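Local coordinates for protein putative N-acetylmuramoyl-L-alanine amidase,autolysin cwp6 (Peptoclostridium difficile, PDB 5J72) that probably cleaves the amide link between N-acetylmuramic acid and L-alanine in peptidoglycan, as a zinc-dependent autolysin held in the cell wall by CWB2 modules, at residues Tyr544-Asp549 against Gly553-Ala558; Glu310-Gly315 against Lys355-Asp360; Glu165-Gly170 against Asp376-Gly381; Pro131-Ala136 against Ser148-Lys153; Lys260-Asn265 against Ser277-Glu282. One frame throughout, in Å; residues are numbered along the deposited sequence.

In the fold
Contacts 2 to 5 belong to the CWB2 cell wall-binding part of the chain, and contact 1 to the amidase domain, whose zinc is held by His460, Glu477 and His530. Contacts 2 and 5 touch, with centres about 9 Å apart. They reach neighbouring strands of one parallel sheet, and Tyr312 O lies 2.8 Å from Ile263 N between them. Contact 3 joins parts 206 residues apart in sequence. Its centre is about 14 Å from that of contact 5 and about 17 Å from that of contact 4. Contact 1 stands apart, its centre at least 45 Å from each of the other four.

Contact 1: residues Tyr544-Asp549 against Gly553-Ala558; sequences YYKVKD and GTTKTA
The chain leaving strand 541-544, with a short 3-10 turn at 547-548, lies against the first turn of the helix that starts at Thr554, with Tyr545 and Thr555 CA atoms 5.4 Å apart and Gly553 at the N-cap position. Thr555 carries the polar part of the contact. Its OG1 gives a hydrogen bond of 2.8 Å to Asp549 OD2, which it meets on the anti side of the carboxylate. The same OG1 accepts from Lys546 N at 3.0 Å. Thr555 N also bonds to Asp549 OD2, over 3.2 Å, and comes from above the carboxylate plane. One carboxylate oxygen therefore takes two donors from one residue, one of them a backbone N-H in the first turn of the helix. The chi1 of Thr555, 73°, sets OG1 between its backbone N and carbonyl carbon, where it can reach both loop partners. Tyr545 supplies the apolar part. Lys556 runs alongside it in the same direction and lays CG over one ring face, 4.2 Å from the centroid, a CH-pi contact. Thr555 OG1 lies at the edge of that ring. The ammonium group of Lys556 goes on to Lys550 O, and that of Lys546 to Asn595 O and Tyr597 O. Within the amidase domain, Tyr545 and Lys556 both pack on Ile577 of strand 574-578, while Tyr545 and Thr555 touch Ile600 of strand 599-606.

Contact 2: residues Glu310-Gly315 against Lys355-Asp360; sequences EAYYIG and KTFYPD
Phe357 points the edge of its ring at one face of Tyr312. The pair is T-shaped (edge-to-face): the centroids are 5.3 Å apart and the planes stand at 83°. The outer atoms of the phenyl ring do the touching. Phe357 CZ is 3.8 Å from Tyr312 CD2, and Phe357 CE2 sits above the tyrosine plane, displaced toward the rim. With CG anti to its carbonyl carbon (chi1 -68°), Tyr312 holds its ring where a face is offered to Phe357, and the two side chains run past one another head to tail. Ile314, two residues further along the strand, adds a smaller contact. Its CD1 approaches Phe357 CE1 at 4.1 Å, obliquely to the ring. The backbones stay well apart, with Tyr312 and Phe357 CA atoms 10.8 Å from each other, so side chains alone bridge the gap. This is packing between CWB2 repeats: strand 308-314 belongs to the parallel sheet of one, and helix 346-357 to the next. Phe357 also touches Ile276 of helix 270-283 and Val341 of strand 334-341. Thr356 CG2 lies over the centre of one face of the Phe357 ring. At its far end, Tyr312 OH donates a hydrogen bond of 2.7 Å to Glu310 OE2, on the anti side and tilted out of the carboxylate plane. The ring of Tyr312 also meets that of Tyr262 on the neighbouring strand, their planes about 20° apart.

Contact 3: residues Glu165-Gly170 against Asp376-Gly381; sequences ELAADG and DSITAG
A loop with a short 3-10 turn, 165-170, faces one side of the helical segment 376-381, and the closest CA atoms, those of Gly170 and Ile378, are 7.0 Å apart. Ala380 N bonds to Asp376 O within the helix. Ile378 is the side chain through which this segment meets the loop. Its two branches divide the work. The longer one is directed at Ala167. Ile378 CD1 lies 3.5 Å from Ala167 CB, though its exact place is doubtful because it is modelled too close to the Ala167 carbonyl. CG1 stands anti to the carbonyl carbon of Ile378 (chi1 -73°), which gives this branch its general direction toward the loop. The shorter branch faces the end of the turn, with Ile378 CG2 3.8 Å from Gly170 O. Ala167 directs its CB toward the helix. The contact joins the first and third CWB2 repeats. Around it, Thr379 packs on Ala144 and Ile147 of helix 140-151, and Ser377 on Ile391 and Ile393 of strand 391-394. No hydrogen bond crosses between the two segments. The join therefore relies on van der Waals packing of Ile378 against the Ala167 methyl and beside the Gly170 carbonyl, and it is largely buried.

Contact 4: residues Pro131-Ala136 against Ser148-Lys153; sequences PVKKLA and SKQGWK
Gln150 and Lys133 both set CG anti to the backbone N, with chi1 -173° for Gln150 and 170° for Lys133, and both chains then bend at chi2. The glutamine bend brings OE1 to the lysine, and the two side chains pass each other at a slant. Lys133 CE comes 3.3 Å from Gln150 OE1. The ammonium nitrogen is further off, and a water closes the gap. It accepts a hydrogen bond from Lys133 NZ at 2.8 Å and donates one to Gln150 OE1 at 3.1 Å. Leu135, two residues along the strand and also directed toward the helix, meets the glutamine at about a right angle. Leu135 CD1 lies 4.0 Å from Gln150 CG, and Leu135 CD2 lies 3.8 Å from Gln150 OE1. The aliphatic part of Gln150 thus rests on both leucine methyls, while its amide oxygen serves the water. The CA atoms of Leu135 and Gln150 are 7.9 Å apart. The contact packs strand 128-135 against the last turn of helix 140-151 in the first CWB2 repeat. Leu135 also touches Leu383 of helix 375-387, and Lys133 and Leu135 both lie on Tyr416 of the adjoining strand 411-418. No direct hydrogen bond crosses the segments. The polar link is a water between a lysine donor and an amide acceptor, and it supplies the amide oxygen with a hydrogen-bond partner while the aliphatic part of Gln150 packs on Leu135.

Contact 5: residues Lys260-Asn265 against Ser277-Glu282; sequences KIYIAN and SSKAGE
Apolar packing comes first: Tyr262 lies against Ala280, with its CD2 3.8 Å from Ala280 CB, and its CE2 approaches Ala280 CA at the same distance. The alanine methyl meets the ring obliquely. The second kind of contact is between the phenol end and an aliphatic chain. Lys279, bent at chi2 (61°), slants past the tyrosine, bringing CE to 3.6 Å and CG to 3.7 Å from Tyr262 OH. The polar ends meet on a third residue outside both segments, Asp283, one turn further along the helix. Tyr262 OH forms a hydrogen bond to its OD2. Lys260 NZ makes a salt bridge to the same oxygen of Asp283, and Lys279 NZ one to Asp283 OD1. Lys260 NZ and Lys279 NZ, 5.1 Å apart, thus share one carboxylate, which probably offsets their like charge. Strand 260-265, helix 270-283 and strand 287-290 form a beta-alpha-beta unit in a CWB2 domain, and here its helix packs on its first strand.

Contact 1: residues Tyr544-Asp549 against Gly553-Ala558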
# COMPACT_ATOMS: atom_id res chain seq x y z
N TYR A 544 10.37 13.64 -32.51
CA TYR A 544 11.38 14.62 -32.90
C TYR A 544 12.68 14.27 -32.31
O TYR A 544 12.73 13.86 -31.13
CB TYR A 544 10.98 16.01 -32.39
CG TYR A 544 9.83 16.54 -33.19
CD1 TYR A 544 8.53 16.32 -32.80
CD2 TYR A 544 10.05 17.22 -34.40
CE1 TYR A 544 7.46 16.73 -33.58
CE2 TYR A 544 8.99 17.62 -35.18
CZ TYR A 544 7.70 17.38 -34.77
OH TYR A 544 6.63 17.74 -35.55
N TYR A 545 13.77 14.46 -33.04
CA TYR A 545 15.07 14.16 -32.47
C TYR A 545 16.02 15.34 -32.83
O TYR A 545 15.57 16.23 -33.52
CB TYR A 545 15.59 12.78 -32.94
CG TYR A 545 15.81 12.71 -34.44
CD1 TYR A 545 14.73 12.55 -35.32
CD2 TYR A 545 17.08 12.82 -34.99
CE1 TYR A 545 14.92 12.52 -36.70
CE2 TYR A 545 17.28 12.78 -36.36
CZ TYR A 545 16.20 12.63 -37.21
OH TYR A 545 16.44 12.59 -38.57
N LYS A 546 17.27 15.35 -32.35
CA LYS A 546 18.13 16.52 -32.57
C LYS A 546 18.62 16.60 -34.04
O LYS A 546 19.05 15.59 -34.61
CB LYS A 546 19.32 16.46 -31.64
CG LYS A 546 18.99 16.58 -30.17
CD LYS A 546 20.24 16.64 -29.39
CE LYS A 546 19.98 16.87 -27.94
NZ LYS A 546 21.26 17.07 -27.15
N VAL A 547 18.55 17.80 -34.64
CA VAL A 547 18.96 17.97 -36.04
C VAL A 547 20.41 17.53 -36.24
O VAL A 547 20.70 16.97 -37.27
CB VAL A 547 18.72 19.46 -36.44
CG1 VAL A 547 19.72 20.36 -35.75
CG2 VAL A 547 18.79 19.61 -37.96
N LYS A 548 21.29 17.74 -35.27
CA LYS A 548 22.69 17.34 -35.39
C LYS A 548 22.85 15.85 -35.73
O LYS A 548 23.89 15.45 -36.27
CB LYS A 548 23.44 17.66 -34.10
CG LYS A 548 23.37 16.57 -33.04
CD LYS A 548 24.17 16.94 -31.81
CE LYS A 548 24.33 15.75 -30.91
NZ LYS A 548 25.12 16.10 -29.71
N ASP A 549 21.84 15.01 -35.40
CA ASP A 549 21.88 13.56 -35.66
C ASP A 549 21.03 13.22 -36.89
O ASP A 549 20.69 12.05 -37.08
CB ASP A 549 21.32 12.77 -34.43
CG ASP A 549 22.17 12.89 -33.17
OD1 ASP A 549 23.35 13.20 -33.29
OD2 ASP A 549 21.63 12.67 -32.04
N GLY A 553 22.92 9.22 -35.14
CA GLY A 553 23.33 9.61 -33.78
C GLY A 553 22.36 9.02 -32.75
O GLY A 553 21.31 8.49 -33.12
N THR A 554 22.73 9.10 -31.46
CA THR A 554 21.92 8.54 -30.38
C THR A 554 20.46 8.94 -30.46
O THR A 554 19.62 8.07 -30.32
CB THR A 554 22.51 8.98 -29.02
OG1 THR A 554 23.89 8.59 -28.98
CG2 THR A 554 21.78 8.33 -27.81
N THR A 555 20.12 10.23 -30.73
CA THR A 555 18.69 10.60 -30.72
C THR A 555 17.97 10.10 -31.91
O THR A 555 16.77 9.86 -31.87
CB THR A 555 18.49 12.14 -30.52
OG1 THR A 555 18.85 12.84 -31.72
CG2 THR A 555 19.34 12.66 -29.40
N LYS A 556 18.66 9.92 -33.02
CA LYS A 556 17.97 9.33 -34.18
C LYS A 556 17.69 7.80 -33.91
O LYS A 556 16.65 7.29 -34.28
CB LYS A 556 18.89 9.46 -35.46
CG LYS A 556 18.10 9.08 -36.69
CD LYS A 556 19.00 9.17 -37.96
CE LYS A 556 18.12 9.16 -39.21
NZ LYS A 556 18.93 9.45 -40.42
N THR A 557 18.65 7.10 -33.31
CA THR A 557 18.46 5.68 -32.99
C THR A 557 17.31 5.56 -31.96
O THR A 557 16.42 4.71 -32.10
CB THR A 557 19.74 5.10 -32.42
OG1 THR A 557 20.77 5.21 -33.44
CG2 THR A 557 19.58 3.64 -32.01
N ALA A 558 17.36 6.42 -30.94
CA ALA A 558 16.32 6.43 -29.88
C ALA A 558 14.97 6.64 -30.52
O ALA A 558 14.05 5.88 -30.27
CB ALA A 558 16.62 7.56 -28.89

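Contact 2: residues Glu310-Gly315 against Lys355-Asp360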
# COMPACT_ATOMS: atom_id res chain seq x y z
N GLU A 310 -22.66 2.74 3.41
CA GLU A 310 -21.67 3.07 2.38
C GLU A 310 -21.17 1.85 1.69
O GLU A 310 -21.07 0.82 2.33
CB GLU A 310 -20.40 3.75 3.00
CG GLU A 310 -20.63 5.10 3.66
CD GLU A 310 -19.46 5.50 4.56
OE1 GLU A 310 -19.73 5.98 5.67
OE2 GLU A 310 -18.30 5.34 4.15
N ALA A 311 -20.92 1.94 0.36
CA ALA A 311 -20.32 0.84 -0.42
C ALA A 311 -19.21 1.46 -1.26
O ALA A 311 -19.39 2.52 -1.88
CB ALA A 311 -21.34 0.18 -1.32
N TYR A 312 -18.06 0.81 -1.31
CA TYR A 312 -16.93 1.27 -2.10
C TYR A 312 -16.62 0.19 -3.07
O TYR A 312 -16.86 -0.96 -2.78
CB TYR A 312 -15.70 1.55 -1.24
CG TYR A 312 -15.91 2.73 -0.34
CD1 TYR A 312 -16.45 2.57 0.93
CD2 TYR A 312 -15.62 4.03 -0.78
CE1 TYR A 312 -16.70 3.66 1.75
CE2 TYR A 312 -15.87 5.13 0.05
CZ TYR A 312 -16.41 4.94 1.30
OH TYR A 312 -16.70 6.00 2.12
N TYR A 313 -16.13 0.55 -4.26
CA TYR A 313 -15.79 -0.42 -5.31
C TYR A 313 -14.31 -0.33 -5.62
O TYR A 313 -13.86 0.72 -6.12
CB TYR A 313 -16.61 -0.08 -6.59
CG TYR A 313 -18.08 0.09 -6.28
CD1 TYR A 313 -18.94 -1.01 -6.21
CD2 TYR A 313 -18.60 1.35 -6.01
CE1 TYR A 313 -20.28 -0.84 -5.88
CE2 TYR A 313 -19.94 1.52 -5.68
CZ TYR A 313 -20.77 0.42 -5.61
OH TYR A 313 -22.09 0.57 -5.22
N ILE A 314 -13.56 -1.39 -5.38
CA ILE A 314 -12.13 -1.35 -5.61
C ILE A 314 -11.87 -2.12 -6.89
O ILE A 314 -12.05 -3.33 -6.89
CB ILE A 314 -11.32 -2.02 -4.42
CG1 ILE A 314 -11.83 -1.48 -3.05
CG2 ILE A 314 -9.79 -1.77 -4.57
CD1 ILE A 314 -11.80 0.08 -2.88
N GLY A 315 -11.48 -1.46 -7.96
CA GLY A 315 -11.29 -2.17 -9.22
C GLY A 315 -11.82 -1.31 -10.37
O GLY A 315 -12.71 -0.49 -10.15
N LYS A 355 -3.89 6.99 -1.19
CA LYS A 355 -4.28 8.39 -1.31
C LYS A 355 -5.69 8.66 -0.87
O LYS A 355 -5.96 9.67 -0.20
CB LYS A 355 -4.06 8.81 -2.81
CG LYS A 355 -4.68 10.15 -3.17
CD LYS A 355 -4.82 10.24 -4.74
CE LYS A 355 -5.96 9.35 -5.21
NZ LYS A 355 -6.13 9.36 -6.70
N THR A 356 -6.62 7.76 -1.19
CA THR A 356 -8.01 8.00 -0.85
C THR A 356 -8.41 7.69 0.57
O THR A 356 -9.13 8.47 1.20
CB THR A 356 -8.84 7.08 -1.75
OG1 THR A 356 -8.56 7.43 -3.11
CG2 THR A 356 -10.37 7.15 -1.48
N PHE A 357 -7.95 6.56 1.09
CA PHE A 357 -8.38 6.08 2.44
C PHE A 357 -7.43 6.41 3.55
O PHE A 357 -7.80 6.19 4.72
CB PHE A 357 -8.61 4.54 2.36
CG PHE A 357 -9.78 4.22 1.44
CD1 PHE A 357 -9.58 3.62 0.22
CD2 PHE A 357 -11.08 4.56 1.79
CE1 PHE A 357 -10.63 3.34 -0.63
CE2 PHE A 357 -12.15 4.28 0.92
CZ PHE A 357 -11.92 3.67 -0.27
N TYR A 358 -6.22 6.93 3.27
CA TYR A 358 -5.27 7.35 4.30
C TYR A 358 -4.84 8.82 3.88
O TYR A 358 -3.67 9.06 3.56
CB TYR A 358 -4.01 6.43 4.32
CG TYR A 358 -4.38 5.03 4.77
CD1 TYR A 358 -4.31 4.67 6.12
CD2 TYR A 358 -4.88 4.09 3.86
CE1 TYR A 358 -4.72 3.41 6.55
CE2 TYR A 358 -5.29 2.82 4.28
CZ TYR A 358 -5.20 2.49 5.62
OH TYR A 358 -5.52 1.21 6.00
N PRO A 359 -5.77 9.76 3.89
CA PRO A 359 -5.55 11.15 3.51
C PRO A 359 -4.59 11.93 4.39
O PRO A 359 -4.03 12.91 3.92
CB PRO A 359 -6.97 11.73 3.54
CG PRO A 359 -7.63 10.98 4.58
CD PRO A 359 -7.15 9.57 4.36
N ASP A 360 -4.41 11.54 5.65
CA ASP A 360 -3.52 12.30 6.50
C ASP A 360 -2.12 12.41 5.91
O ASP A 360 -1.60 11.45 5.33
CB ASP A 360 -3.41 11.63 7.87
CG ASP A 360 -4.67 11.68 8.73
OD1 ASP A 360 -5.63 12.33 8.33
OD2 ASP A 360 -4.68 11.05 9.81

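Contact 3: residues Glu165-Gly170 against Asp376-Gly381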
# COMPACT_ATOMS: atom_id res chain seq x y z
N GLU A 165 -0.47 -21.63 1.07
CA GLU A 165 -0.17 -21.68 -0.37
C GLU A 165 -1.44 -21.39 -1.14
O GLU A 165 -1.39 -21.29 -2.35
CB GLU A 165 0.45 -23.05 -0.77
CG GLU A 165 1.57 -23.53 0.17
CD GLU A 165 2.87 -22.71 0.08
OE1 GLU A 165 2.95 -21.80 -0.78
OE2 GLU A 165 3.82 -22.98 0.87
N LEU A 166 -2.60 -21.26 -0.48
CA LEU A 166 -3.83 -20.86 -1.14
C LEU A 166 -4.20 -19.54 -0.49
O LEU A 166 -5.38 -19.31 -0.17
CB LEU A 166 -5.09 -21.72 -0.96
CG LEU A 166 -5.07 -23.15 -1.42
CD1 LEU A 166 -6.24 -23.79 -0.67
CD2 LEU A 166 -5.25 -23.28 -2.95
N ALA A 167 -3.23 -18.69 -0.27
CA ALA A 167 -3.52 -17.46 0.44
C ALA A 167 -4.64 -16.61 -0.19
O ALA A 167 -5.33 -15.91 0.55
CB ALA A 167 -2.24 -16.65 0.56
N ALA A 168 -4.86 -16.67 -1.53
CA ALA A 168 -5.90 -15.85 -2.17
C ALA A 168 -7.23 -16.10 -1.52
O ALA A 168 -8.12 -15.26 -1.61
CB ALA A 168 -6.00 -16.16 -3.66
N ASP A 169 -7.36 -17.23 -0.85
CA ASP A 169 -8.60 -17.56 -0.17
C ASP A 169 -8.78 -16.78 1.12
O ASP A 169 -9.91 -16.52 1.50
CB ASP A 169 -8.63 -19.04 0.12
CG ASP A 169 -9.35 -19.81 -0.97
OD1 ASP A 169 -9.07 -21.02 -1.13
OD2 ASP A 169 -10.21 -19.19 -1.66
N GLY A 170 -7.70 -16.40 1.80
CA GLY A 170 -7.86 -15.65 3.03
C GLY A 170 -7.82 -14.15 2.81
O GLY A 170 -7.63 -13.39 3.74
N ASP A 376 2.01 -12.37 2.14
CA ASP A 376 2.63 -11.50 3.14
C ASP A 376 1.71 -10.33 3.46
O ASP A 376 1.73 -9.84 4.59
CB ASP A 376 3.99 -10.98 2.65
CG ASP A 376 5.12 -12.01 2.83
OD1 ASP A 376 4.87 -13.10 3.43
OD2 ASP A 376 6.24 -11.75 2.35
N SER A 377 0.93 -9.84 2.46
CA SER A 377 0.03 -8.70 2.75
C SER A 377 -1.15 -9.22 3.58
O SER A 377 -1.71 -8.49 4.38
CB SER A 377 -0.49 -8.08 1.46
OG SER A 377 0.60 -7.41 0.84
N ILE A 378 -1.54 -10.49 3.36
CA ILE A 378 -2.65 -11.04 4.16
C ILE A 378 -2.21 -11.16 5.64
O ILE A 378 -2.92 -10.72 6.52
CB ILE A 378 -3.01 -12.47 3.65
CG1 ILE A 378 -3.74 -12.37 2.31
CG2 ILE A 378 -3.98 -13.15 4.62
CD1 ILE A 378 -3.90 -13.76 1.71
N THR A 379 -1.01 -11.72 5.89
CA THR A 379 -0.63 -11.87 7.30
C THR A 379 -0.28 -10.50 7.92
O THR A 379 -0.44 -10.33 9.12
CB THR A 379 0.51 -12.86 7.46
OG1 THR A 379 1.62 -12.40 6.63
CG2 THR A 379 0.06 -14.26 7.04
N ALA A 380 0.17 -9.52 7.12
CA ALA A 380 0.45 -8.20 7.70
C ALA A 380 -0.84 -7.46 7.98
O ALA A 380 -0.86 -6.55 8.79
CB ALA A 380 1.30 -7.39 6.69
N GLY A 381 -1.93 -7.86 7.31
CA GLY A 381 -3.18 -7.10 7.44
C GLY A 381 -3.67 -6.85 8.85
O GLY A 381 -4.03 -5.70 9.18

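Contact 4: residues Pro131-Ala136 against Ser148-Lys153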
# COMPACT_ATOMS: atom_id res chain seq x y z
N PRO A 131 12.73 5.14 10.96
CA PRO A 131 13.27 3.84 11.37
C PRO A 131 12.49 2.64 10.74
O PRO A 131 11.26 2.72 10.59
CB PRO A 131 13.10 3.87 12.92
CG PRO A 131 11.94 4.89 13.15
CD PRO A 131 12.25 5.94 12.10
N VAL A 132 13.19 1.57 10.42
CA VAL A 132 12.57 0.41 9.80
C VAL A 132 12.55 -0.74 10.77
O VAL A 132 13.59 -1.09 11.36
CB VAL A 132 13.42 0.07 8.55
CG1 VAL A 132 13.05 -1.27 7.92
CG2 VAL A 132 13.29 1.18 7.51
N LYS A 133 11.38 -1.36 10.94
CA LYS A 133 11.29 -2.56 11.78
C LYS A 133 11.05 -3.73 10.81
O LYS A 133 10.03 -3.75 10.13
CB LYS A 133 10.14 -2.38 12.79
CG LYS A 133 9.84 -3.69 13.53
CD LYS A 133 10.82 -3.88 14.67
CE LYS A 133 10.56 -5.21 15.39
NZ LYS A 133 11.66 -5.51 16.32
N LYS A 134 11.95 -4.69 10.72
CA LYS A 134 11.76 -5.79 9.78
C LYS A 134 11.06 -7.00 10.45
O LYS A 134 11.51 -7.44 11.50
CB LYS A 134 13.12 -6.22 9.22
CG LYS A 134 12.97 -7.29 8.16
CD LYS A 134 14.27 -7.54 7.45
CE LYS A 134 14.02 -8.48 6.31
NZ LYS A 134 15.28 -9.11 5.87
N LEU A 135 9.98 -7.50 9.86
CA LEU A 135 9.20 -8.64 10.41
C LEU A 135 9.27 -9.69 9.36
O LEU A 135 8.50 -9.67 8.38
CB LEU A 135 7.71 -8.21 10.68
CG LEU A 135 7.60 -7.02 11.63
CD1 LEU A 135 6.06 -6.56 11.81
CD2 LEU A 135 8.22 -7.39 13.07
N ALA A 136 10.18 -10.65 9.52
CA ALA A 136 10.33 -11.61 8.45
C ALA A 136 11.06 -12.84 8.89
O ALA A 136 11.88 -12.75 9.81
CB ALA A 136 11.17 -10.96 7.35
N SER A 148 2.98 -11.90 14.29
CA SER A 148 2.23 -12.33 15.47
C SER A 148 2.97 -11.88 16.77
O SER A 148 2.38 -11.28 17.68
CB SER A 148 2.10 -13.88 15.40
OG SER A 148 1.42 -14.29 16.59
N LYS A 149 4.28 -12.10 16.83
CA LYS A 149 5.09 -11.68 18.01
C LYS A 149 5.13 -10.22 18.16
O LYS A 149 5.21 -9.70 19.27
CB LYS A 149 6.52 -12.20 17.87
CG LYS A 149 6.55 -13.67 18.13
CD LYS A 149 7.95 -14.26 17.86
CE LYS A 149 7.88 -15.73 18.22
NZ LYS A 149 9.17 -16.49 17.95
N GLN A 150 5.08 -9.50 17.05
CA GLN A 150 5.07 -8.04 17.15
C GLN A 150 3.80 -7.48 17.70
O GLN A 150 3.85 -6.60 18.58
CB GLN A 150 5.30 -7.42 15.73
CG GLN A 150 5.47 -5.89 15.75
CD GLN A 150 6.74 -5.48 16.50
OE1 GLN A 150 7.70 -6.26 16.63
NE2 GLN A 150 6.77 -4.21 16.95
N GLY A 151 2.61 -7.92 17.23
CA GLY A 151 1.41 -7.25 17.74
C GLY A 151 0.72 -8.01 18.88
O GLY A 151 -0.21 -7.49 19.52
N TRP A 152 1.18 -9.25 19.14
CA TRP A 152 0.51 -10.13 20.17
C TRP A 152 1.59 -10.78 21.01
O TRP A 152 1.60 -12.00 21.27
CB TRP A 152 -0.35 -11.22 19.41
CG TRP A 152 -1.47 -10.57 18.69
CD1 TRP A 152 -2.76 -10.39 19.15
CD2 TRP A 152 -1.43 -9.97 17.36
NE1 TRP A 152 -3.52 -9.73 18.19
CE2 TRP A 152 -2.72 -9.46 17.08
CE3 TRP A 152 -0.43 -9.81 16.40
CZ2 TRP A 152 -3.04 -8.82 15.86
CZ3 TRP A 152 -0.73 -9.16 15.19
CH2 TRP A 152 -2.02 -8.68 14.94
N LYS A 153 2.52 -9.95 21.51
CA LYS A 153 3.63 -10.52 22.31
C LYS A 153 3.06 -11.15 23.59
O LYS A 153 3.56 -12.18 24.07
CB LYS A 153 4.62 -9.39 22.67
CG LYS A 153 5.80 -9.94 23.48
CD LYS A 153 6.60 -10.87 22.61
CE LYS A 153 7.75 -11.49 23.37
O HOH W 1 10.21 -6.81 18.28

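Contact 5: residues Lys260-Asn265 against Ser277-Glu282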
# COMPACT_ATOMS: atom_id res chain seq x y z
N LYS A 260 -20.97 -0.87 6.21
CA LYS A 260 -20.13 -0.39 5.12
C LYS A 260 -19.49 -1.61 4.45
O LYS A 260 -19.14 -2.57 5.16
CB LYS A 260 -19.04 0.55 5.69
CG LYS A 260 -17.81 0.63 4.79
CD LYS A 260 -16.99 1.96 5.06
CE LYS A 260 -16.93 2.40 6.48
NZ LYS A 260 -15.88 3.48 6.69
N ILE A 261 -19.37 -1.62 3.13
CA ILE A 261 -18.69 -2.73 2.49
C ILE A 261 -17.69 -2.20 1.46
O ILE A 261 -17.85 -1.12 0.90
CB ILE A 261 -19.66 -3.73 1.80
CG1 ILE A 261 -20.51 -3.02 0.71
CG2 ILE A 261 -20.55 -4.40 2.87
CD1 ILE A 261 -21.37 -4.05 -0.06
N TYR A 262 -16.63 -2.97 1.26
CA TYR A 262 -15.62 -2.67 0.28
C TYR A 262 -15.74 -3.83 -0.67
O TYR A 262 -15.47 -4.95 -0.30
CB TYR A 262 -14.21 -2.67 0.92
CG TYR A 262 -14.04 -1.49 1.87
CD1 TYR A 262 -13.67 -0.23 1.40
CD2 TYR A 262 -14.25 -1.63 3.23
CE1 TYR A 262 -13.49 0.84 2.25
CE2 TYR A 262 -14.10 -0.55 4.11
CZ TYR A 262 -13.72 0.69 3.60
OH TYR A 262 -13.59 1.78 4.40
N ILE A 263 -16.13 -3.56 -1.95
CA ILE A 263 -16.34 -4.65 -2.91
C ILE A 263 -15.14 -4.84 -3.82
O ILE A 263 -14.53 -3.85 -4.30
CB ILE A 263 -17.58 -4.28 -3.75
CG1 ILE A 263 -18.83 -4.26 -2.85
CG2 ILE A 263 -17.75 -5.28 -4.88
CD1 ILE A 263 -20.04 -3.55 -3.53
N ALA A 264 -14.78 -6.07 -4.09
CA ALA A 264 -13.73 -6.38 -5.07
C ALA A 264 -14.23 -7.59 -5.89
O ALA A 264 -15.12 -8.34 -5.43
CB ALA A 264 -12.40 -6.77 -4.39
N ASN A 265 -13.67 -7.76 -7.11
CA ASN A 265 -14.05 -8.90 -7.95
C ASN A 265 -13.36 -10.14 -7.35
O ASN A 265 -12.17 -10.14 -7.22
CB ASN A 265 -13.63 -8.63 -9.40
CG ASN A 265 -14.13 -9.71 -10.32
OD1 ASN A 265 -13.83 -10.89 -10.08
ND2 ASN A 265 -14.91 -9.38 -11.36
N SER A 277 -7.50 -4.26 2.09
CA SER A 277 -7.50 -5.08 3.31
C SER A 277 -7.14 -4.31 4.58
O SER A 277 -7.82 -4.45 5.62
CB SER A 277 -6.44 -6.21 3.15
OG SER A 277 -7.14 -7.31 2.62
N SER A 278 -6.10 -3.47 4.53
CA SER A 278 -5.73 -2.80 5.77
C SER A 278 -6.79 -1.81 6.14
O SER A 278 -7.01 -1.60 7.34
CB SER A 278 -4.34 -2.12 5.68
OG SER A 278 -4.34 -1.06 4.72
N LYS A 279 -7.46 -1.24 5.17
CA LYS A 279 -8.43 -0.21 5.50
C LYS A 279 -9.75 -0.89 6.01
O LYS A 279 -10.33 -0.46 7.03
CB LYS A 279 -8.68 0.61 4.23
CG LYS A 279 -9.87 1.58 4.40
CD LYS A 279 -9.61 2.59 5.56
CE LYS A 279 -10.72 3.65 5.57
NZ LYS A 279 -10.89 4.28 6.90
N ALA A 280 -10.19 -1.91 5.30
CA ALA A 280 -11.37 -2.68 5.73
C ALA A 280 -11.07 -3.22 7.18
O ALA A 280 -11.95 -3.30 8.03
CB ALA A 280 -11.56 -3.88 4.76
N GLY A 281 -9.78 -3.63 7.43
CA GLY A 281 -9.41 -4.14 8.76
C GLY A 281 -9.49 -3.06 9.82
O GLY A 281 -9.99 -3.31 10.92
N GLU A 282 -8.98 -1.89 9.53
CA GLU A 282 -9.03 -0.79 10.52
C GLU A 282 -10.49 -0.41 10.83
O GLU A 282 -10.82 -0.16 11.97
CB GLU A 282 -8.32 0.48 9.92
CG GLU A 282 -8.45 1.67 10.82
CD GLU A 282 -7.82 2.94 10.21
OE1 GLU A 282 -6.82 2.82 9.48
OE2 GLU A 282 -8.32 4.06 10.50